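Local atomic coordinates of Low molecular weight phosphotyrosine protein phosphatase (Vibrio cholerae, PDB entry 6U1P), a protein that probably removes phosphate from phosphotyrosine in proteins, as a member of a tyrosine phosphoregulatory system linked to exopolysaccharide biosynthesis and biofilm formation. Residues Ala42-Thr47 / Leu94-Asp99; Gln78-Ile81 / Phe85-Ala88; Lys55-Leu60 / Pro67-Val72. All blocks are in the same frame, centred on the assembly; numbering follows the deposited sequence.

Contacts 1 and 2 lie side by side, their centres 10 Å apart, and share an apolar layer against the parallel sheet. Leu97 joins them: its CD2 lies 4.0 Å from Phe80 CZ, and its CD1 lies 3.9 Å from Ile86 CG2. Contact 3 is about 20 Å from contact 1 between centres, on the other side of the chain's centre, yet the two meet where Thr47 CG2 lies 3.5 Å from Val72 CG1. Contacts 2 and 3 do not touch. Contact 1 comes closest to the predicted nucleophile: the side chain of Thr44 is about 7 Å from that of Cys12, compared with about 10 Å for Ile86 and 12 Å for Leu60.

Contact 1 (Ala42-Thr47 / Leu94-Asp99); sequences AGTLKT and LADLLD
Thr44 holds OG1 between its backbone N and carbonyl carbon (chi1 52°), which leaves the methyl CG2 anti to the carbonyl carbon and aimed at helix 91-100. From the helix, Leu97 brings its CG round beside its own backbone N (chi1 -69°), and the CD2 branch reaches out to lie 4.0 Å from Thr44 CG2. The two side chains cross at about a right angle, so methyl meets methyl with little overlap along their lengths. The same threonine methyl also rests 4.2 Å from CB of Asp96, touching the aliphatic root of that residue, and no hydrogen bond spans the two segments. Thr44 directly follows strand 37-43, an outer strand of the chain's parallel sheet, and lies beside the CX5R phosphate-binding loop of the low molecular weight tyrosine phosphatase fold, which here runs from Cys12 to Arg18, both predicted active-site residues. Toward that loop, OG1 makes a weak hydrogen bond with Thr13 O, and the Thr44 backbone is hydrogen-bonded to Cys12. Its carbonyl O accepts from Gln74 NE2, ahead of helix 77-82. Leu97, by contrast, is buried, packed also on Val11 and Leu109 of the sheet, whereas Asp96 is partly open to solvent.

Contact 2 (Gln78-Ile81 / Phe85-Ala88); sequences QDFI and FIYA
OD1 of Asp79 is shared by a hydrogen bond to glycerol, probably a crystallisation additive, and a weak one with His83 NE2, while OD2 is hydrogen-bonded to the backbone N of Thr76, just before helix 77-82. The carboxylate is thus tied to the start of its own short helix and, weakly, to the residue just after it, and it is the backbone of Asp79 that meets the strand. Its carbonyl O lies 3.8 Å from CD1 of Ile86, a van der Waals approach. That methyl goes on to touch Phe80 at two places, 4.1 Å from CA and 4.1 Å from the ring atom CD1. In Ile86, CG1 lies anti to the carbonyl carbon and beside the backbone N (chi1 -63°), which directs the CD1 arm to the helix. Phe80 and Ile86 cross at about a right angle, and the methyl comes to the ring obliquely; the ring itself continues toward Ile100 and Cys101. Strand 85-88 is an inner strand, and the other face of the sheet meets the second subunit, where Tyr87 OH is hydrogen-bonded to Trp152 NE1 of that chain. With no hydrogen bond between the segments, helix 77-82 is held to the strand here by dispersion and burial, while the OD2 bond to Thr76 N ties the carboxylate to the residue before the helix.

Contact 3 (Lys55-Leu60 / Pro67-Val72); sequences KALQAL and PMVNPV
Leu57 sets its CD2 methyl against the CB edge of the Pro67 ring, 3.6 Å from CB, and the same methyl reaches Val69, 3.7 Å from CG1. Seen from CD2, these two partners lie in directions about 75° apart, so one leucine branch wedges against two residues of the loop at once. With CG anti to the carbonyl carbon (chi1 -61°) and CD1 anti to CA, CD1 continues the line of the side chain, and CD2 is the branch turned to the loop. The leucine crosses both Pro67 and Val69 obliquely. The proline ring also meets the helix backbone, with CG 3.9 Å from the carbonyl O of Leu57. One turn further on, Leu60 adds a looser touch, its CD1 4.3 Å from Pro67 CB. Helix 54-62 and the following loop belong to the long connection that runs from strand 37-43 to strand 85-88 and passes across strand 6-12 in the sheet order. Here the chain doubles back on its helix soon after leaving it, and Leu57 and Leu60, three residues apart, present one apolar flank to the returning segment. Helix 18-32 supports the junction: Leu60 packs on Ile24 and Ile25, Val69 also on Ile24, and Asn70 ND2 is hydrogen-bonded to Glu23 OE2. No hydrogen bond joins segments 55-60 and 67-72 directly. Elsewhere on the helix, Lys55 and Ala59 pack on Tyr127 and Phe134 of the second subunit.

Contact 1 (Ala42-Thr47 / Leu94-Asp99)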
# COMPACT_ATOMS: atom_id res chain seq x y z
N ALA B 42 -7.70 2.19 18.62
CA ALA B 42 -7.18 0.88 18.99
C ALA B 42 -7.58 -0.12 17.91
O ALA B 42 -8.49 0.13 17.12
CB ALA B 42 -7.68 0.43 20.37
N GLY B 43 -6.90 -1.27 17.91
CA GLY B 43 -7.18 -2.34 16.97
C GLY B 43 -7.73 -3.55 17.70
O GLY B 43 -7.49 -3.73 18.90
N THR B 44 -8.52 -4.35 16.99
CA THR B 44 -9.00 -5.59 17.61
C THR B 44 -7.88 -6.62 17.71
O THR B 44 -7.90 -7.45 18.63
CB THR B 44 -10.21 -6.15 16.84
OG1 THR B 44 -9.92 -6.26 15.44
CG2 THR B 44 -11.45 -5.27 17.04
N LEU B 45 -6.89 -6.59 16.82
CA LEU B 45 -5.89 -7.65 16.74
C LEU B 45 -4.51 -7.12 17.11
O LEU B 45 -4.13 -6.02 16.68
CB LEU B 45 -5.90 -8.27 15.34
CG LEU B 45 -5.10 -9.54 15.04
CD1 LEU B 45 -3.62 -9.29 14.73
CD2 LEU B 45 -5.22 -10.49 16.24
N LYS B 46 -3.79 -7.88 17.92
CA LYS B 46 -2.42 -7.57 18.33
C LYS B 46 -1.50 -7.60 17.12
O LYS B 46 -1.16 -8.68 16.62
CB LYS B 46 -1.93 -8.56 19.40
CG LYS B 46 -0.45 -8.50 19.74
CD LYS B 46 0.16 -9.91 19.79
CE LYS B 46 1.43 -9.95 20.65
NZ LYS B 46 2.30 -11.16 20.43
N THR B 47 -1.04 -6.44 16.67
CA THR B 47 -0.04 -6.39 15.62
C THR B 47 1.34 -6.21 16.23
O THR B 47 1.49 -5.91 17.41
CB THR B 47 -0.33 -5.23 14.65
OG1 THR B 47 0.61 -5.25 13.57
CG2 THR B 47 -0.21 -3.89 15.37
N LEU B 94 -17.11 -4.24 14.27
CA LEU B 94 -18.23 -4.13 15.20
C LEU B 94 -18.59 -5.47 15.81
O LEU B 94 -18.97 -5.54 16.98
CB LEU B 94 -19.43 -3.52 14.48
CG LEU B 94 -20.69 -3.32 15.32
CD1 LEU B 94 -20.50 -2.17 16.30
CD2 LEU B 94 -21.87 -3.07 14.41
N ALA B 95 -18.45 -6.55 15.03
CA ALA B 95 -18.76 -7.88 15.54
C ALA B 95 -17.75 -8.33 16.58
O ALA B 95 -18.13 -8.84 17.64
CB ALA B 95 -18.81 -8.88 14.38
N ASP B 96 -16.46 -8.14 16.31
CA ASP B 96 -15.45 -8.61 17.25
C ASP B 96 -15.48 -7.85 18.57
O ASP B 96 -15.21 -8.44 19.62
CB ASP B 96 -14.07 -8.53 16.59
CG ASP B 96 -14.00 -9.36 15.33
OD1 ASP B 96 -14.86 -10.26 15.17
OD2 ASP B 96 -13.09 -9.13 14.50
N LEU B 97 -15.85 -6.56 18.55
CA LEU B 97 -16.00 -5.85 19.82
C LEU B 97 -17.23 -6.34 20.57
O LEU B 97 -17.17 -6.59 21.78
CB LEU B 97 -16.09 -4.34 19.57
CG LEU B 97 -14.82 -3.63 19.07
CD1 LEU B 97 -15.11 -2.16 18.77
CD2 LEU B 97 -13.67 -3.75 20.06
N LEU B 98 -18.36 -6.49 19.87
CA LEU B 98 -19.55 -7.05 20.51
C LEU B 98 -19.27 -8.44 21.06
O LEU B 98 -19.77 -8.81 22.13
CB LEU B 98 -20.70 -7.12 19.50
CG LEU B 98 -21.43 -5.85 19.05
CD1 LEU B 98 -22.16 -6.12 17.73
CD2 LEU B 98 -22.41 -5.36 20.13
N ASP B 99 -18.44 -9.21 20.35
CA ASP B 99 -18.06 -10.55 20.77
C ASP B 99 -17.46 -10.55 22.17
O ASP B 99 -17.64 -11.51 22.93
CB ASP B 99 -17.06 -11.11 19.76
CG ASP B 99 -16.78 -12.58 19.96
OD1 ASP B 99 -15.90 -12.90 20.78
OD2 ASP B 99 -17.42 -13.41 19.28

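Contact 2 (Gln78-Ile81 / Phe85-Ala88)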
# COMPACT_ATOMS: atom_id res chain seq x y z
N GLN B 78 -10.90 -2.57 29.98
CA GLN B 78 -11.11 -1.26 30.57
C GLN B 78 -11.62 -0.24 29.56
O GLN B 78 -12.29 0.73 29.94
CB GLN B 78 -9.82 -0.75 31.21
CG GLN B 78 -10.04 0.30 32.29
CD GLN B 78 -10.77 -0.25 33.50
OE1 GLN B 78 -10.93 -1.46 33.65
NE2 GLN B 78 -11.22 0.63 34.38
N ASP B 79 -11.31 -0.44 28.28
CA ASP B 79 -11.79 0.48 27.24
C ASP B 79 -13.32 0.50 27.20
O ASP B 79 -13.92 1.56 26.98
CB ASP B 79 -11.21 0.09 25.88
CG ASP B 79 -9.73 0.44 25.74
OD1 ASP B 79 -9.29 1.48 26.29
OD2 ASP B 79 -9.00 -0.32 25.08
N PHE B 80 -13.97 -0.66 27.38
CA PHE B 80 -15.43 -0.71 27.36
C PHE B 80 -16.05 0.02 28.55
O PHE B 80 -17.18 0.50 28.46
CB PHE B 80 -15.92 -2.16 27.34
CG PHE B 80 -15.44 -2.94 26.15
CD1 PHE B 80 -15.80 -2.57 24.87
CD2 PHE B 80 -14.63 -4.06 26.32
CE1 PHE B 80 -15.36 -3.29 23.77
CE2 PHE B 80 -14.19 -4.78 25.23
CZ PHE B 80 -14.55 -4.39 23.95
N ILE B 81 -15.32 0.12 29.66
CA ILE B 81 -15.82 0.84 30.82
C ILE B 81 -15.45 2.31 30.76
O ILE B 81 -16.29 3.19 30.96
CB ILE B 81 -15.29 0.19 32.11
CG1 ILE B 81 -15.55 -1.32 32.12
CG2 ILE B 81 -15.88 0.87 33.33
CD1 ILE B 81 -14.59 -2.10 32.98
N PHE B 85 -18.24 6.41 24.12
CA PHE B 85 -18.67 5.72 22.92
C PHE B 85 -17.47 5.19 22.15
O PHE B 85 -16.37 5.75 22.19
CB PHE B 85 -19.51 6.57 21.95
CG PHE B 85 -20.38 7.59 22.61
CD1 PHE B 85 -21.45 7.20 23.40
CD2 PHE B 85 -20.16 8.94 22.40
CE1 PHE B 85 -22.26 8.14 24.00
CE2 PHE B 85 -20.98 9.88 22.99
CZ PHE B 85 -22.03 9.48 23.79
N ILE B 86 -17.72 4.12 21.42
CA ILE B 86 -16.70 3.34 20.76
C ILE B 86 -17.20 3.05 19.35
O ILE B 86 -18.28 2.47 19.19
CB ILE B 86 -16.39 2.04 21.53
CG1 ILE B 86 -15.83 2.39 22.91
CG2 ILE B 86 -15.45 1.15 20.72
CD1 ILE B 86 -16.24 1.43 24.00
N TYR B 87 -16.44 3.48 18.34
CA TYR B 87 -16.86 3.39 16.95
C TYR B 87 -16.01 2.39 16.17
O TYR B 87 -14.77 2.45 16.20
CB TYR B 87 -16.81 4.76 16.27
CG TYR B 87 -17.73 5.79 16.89
CD1 TYR B 87 -17.29 6.61 17.92
CD2 TYR B 87 -19.05 5.93 16.44
CE1 TYR B 87 -18.14 7.55 18.50
CE2 TYR B 87 -19.89 6.87 17.00
CZ TYR B 87 -19.43 7.67 18.03
OH TYR B 87 -20.26 8.60 18.60
N ALA B 88 -16.69 1.51 15.43
CA ALA B 88 -16.10 0.49 14.59
C ALA B 88 -16.09 0.93 13.13
O ALA B 88 -17.08 1.51 12.65
CB ALA B 88 -16.87 -0.82 14.72

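Contact 3 (Lys55-Leu60 / Pro67-Val72)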
# COMPACT_ATOMS: atom_id res chain seq x y z
N LYS B 55 1.65 5.41 5.04
CA LYS B 55 0.78 5.90 3.97
C LYS B 55 -0.51 6.48 4.53
O LYS B 55 -1.08 7.41 3.93
CB LYS B 55 0.45 4.77 3.01
CG LYS B 55 1.63 3.99 2.49
CD LYS B 55 1.14 2.65 1.98
CE LYS B 55 0.53 2.80 0.59
NZ LYS B 55 1.56 2.64 -0.50
N ALA B 56 -0.96 6.00 5.68
CA ALA B 56 -2.06 6.68 6.36
C ALA B 56 -1.64 8.08 6.76
O ALA B 56 -2.41 9.04 6.61
CB ALA B 56 -2.52 5.88 7.59
N LEU B 57 -0.43 8.23 7.28
CA LEU B 57 -0.01 9.54 7.77
C LEU B 57 0.15 10.54 6.63
O LEU B 57 -0.19 11.72 6.77
CB LEU B 57 1.28 9.41 8.57
CG LEU B 57 1.10 8.49 9.78
CD1 LEU B 57 2.39 8.36 10.55
CD2 LEU B 57 -0.03 9.00 10.67
N GLN B 58 0.66 10.08 5.49
CA GLN B 58 0.87 11.00 4.37
C GLN B 58 -0.46 11.47 3.79
O GLN B 58 -0.60 12.64 3.42
CB GLN B 58 1.73 10.36 3.28
CG GLN B 58 1.80 11.18 1.96
CD GLN B 58 2.70 12.44 2.05
OE1 GLN B 58 2.20 13.57 2.00
NE2 GLN B 58 4.01 12.23 2.17
N ALA B 59 -1.45 10.58 3.73
CA ALA B 59 -2.77 11.00 3.26
C ALA B 59 -3.36 12.06 4.20
O ALA B 59 -3.94 13.05 3.74
CB ALA B 59 -3.69 9.79 3.11
N LEU B 60 -3.15 11.93 5.51
CA LEU B 60 -3.62 12.98 6.42
C LEU B 60 -2.92 14.31 6.14
O LEU B 60 -3.55 15.37 6.15
CB LEU B 60 -3.42 12.58 7.87
CG LEU B 60 -4.30 11.44 8.38
CD1 LEU B 60 -3.82 10.96 9.72
CD2 LEU B 60 -5.75 11.84 8.52
N PRO B 67 -0.33 14.85 11.55
CA PRO B 67 -0.42 13.53 12.20
C PRO B 67 0.57 13.39 13.36
O PRO B 67 1.65 12.79 13.26
CB PRO B 67 -0.07 12.57 11.05
CG PRO B 67 0.86 13.36 10.17
CD PRO B 67 0.57 14.84 10.38
N MET B 68 0.19 13.90 14.53
CA MET B 68 0.94 13.59 15.74
C MET B 68 0.21 12.43 16.40
O MET B 68 -0.96 12.55 16.71
CB MET B 68 1.04 14.78 16.69
CG MET B 68 1.41 14.38 18.08
SD MET B 68 2.08 15.74 19.01
CE MET B 68 0.64 16.76 19.20
N VAL B 69 0.89 11.30 16.56
CA VAL B 69 0.22 10.00 16.62
C VAL B 69 0.60 9.25 17.88
O VAL B 69 1.76 9.23 18.31
CB VAL B 69 0.52 9.12 15.39
CG1 VAL B 69 -0.37 9.54 14.27
CG2 VAL B 69 1.99 9.21 14.97
N ASN B 70 -0.40 8.63 18.48
CA ASN B 70 -0.15 7.72 19.57
C ASN B 70 0.35 6.36 19.07
O ASN B 70 0.12 5.99 17.92
CB ASN B 70 -1.42 7.55 20.38
CG ASN B 70 -1.67 8.77 21.25
OD1 ASN B 70 -0.90 9.05 22.16
ND2 ASN B 70 -2.71 9.54 20.91
N PRO B 71 1.09 5.64 19.91
CA PRO B 71 1.47 4.27 19.57
C PRO B 71 0.24 3.42 19.31
O PRO B 71 -0.84 3.66 19.84
CB PRO B 71 2.20 3.79 20.83
CG PRO B 71 2.66 5.04 21.52
CD PRO B 71 1.58 6.05 21.23
N VAL B 72 0.43 2.44 18.42
CA VAL B 72 -0.56 1.39 18.17
C VAL B 72 -0.92 0.70 19.48
O VAL B 72 -0.05 0.36 20.29
CB VAL B 72 0.02 0.39 17.16
CG1 VAL B 72 -0.92 -0.83 16.99
CG2 VAL B 72 0.32 1.07 15.82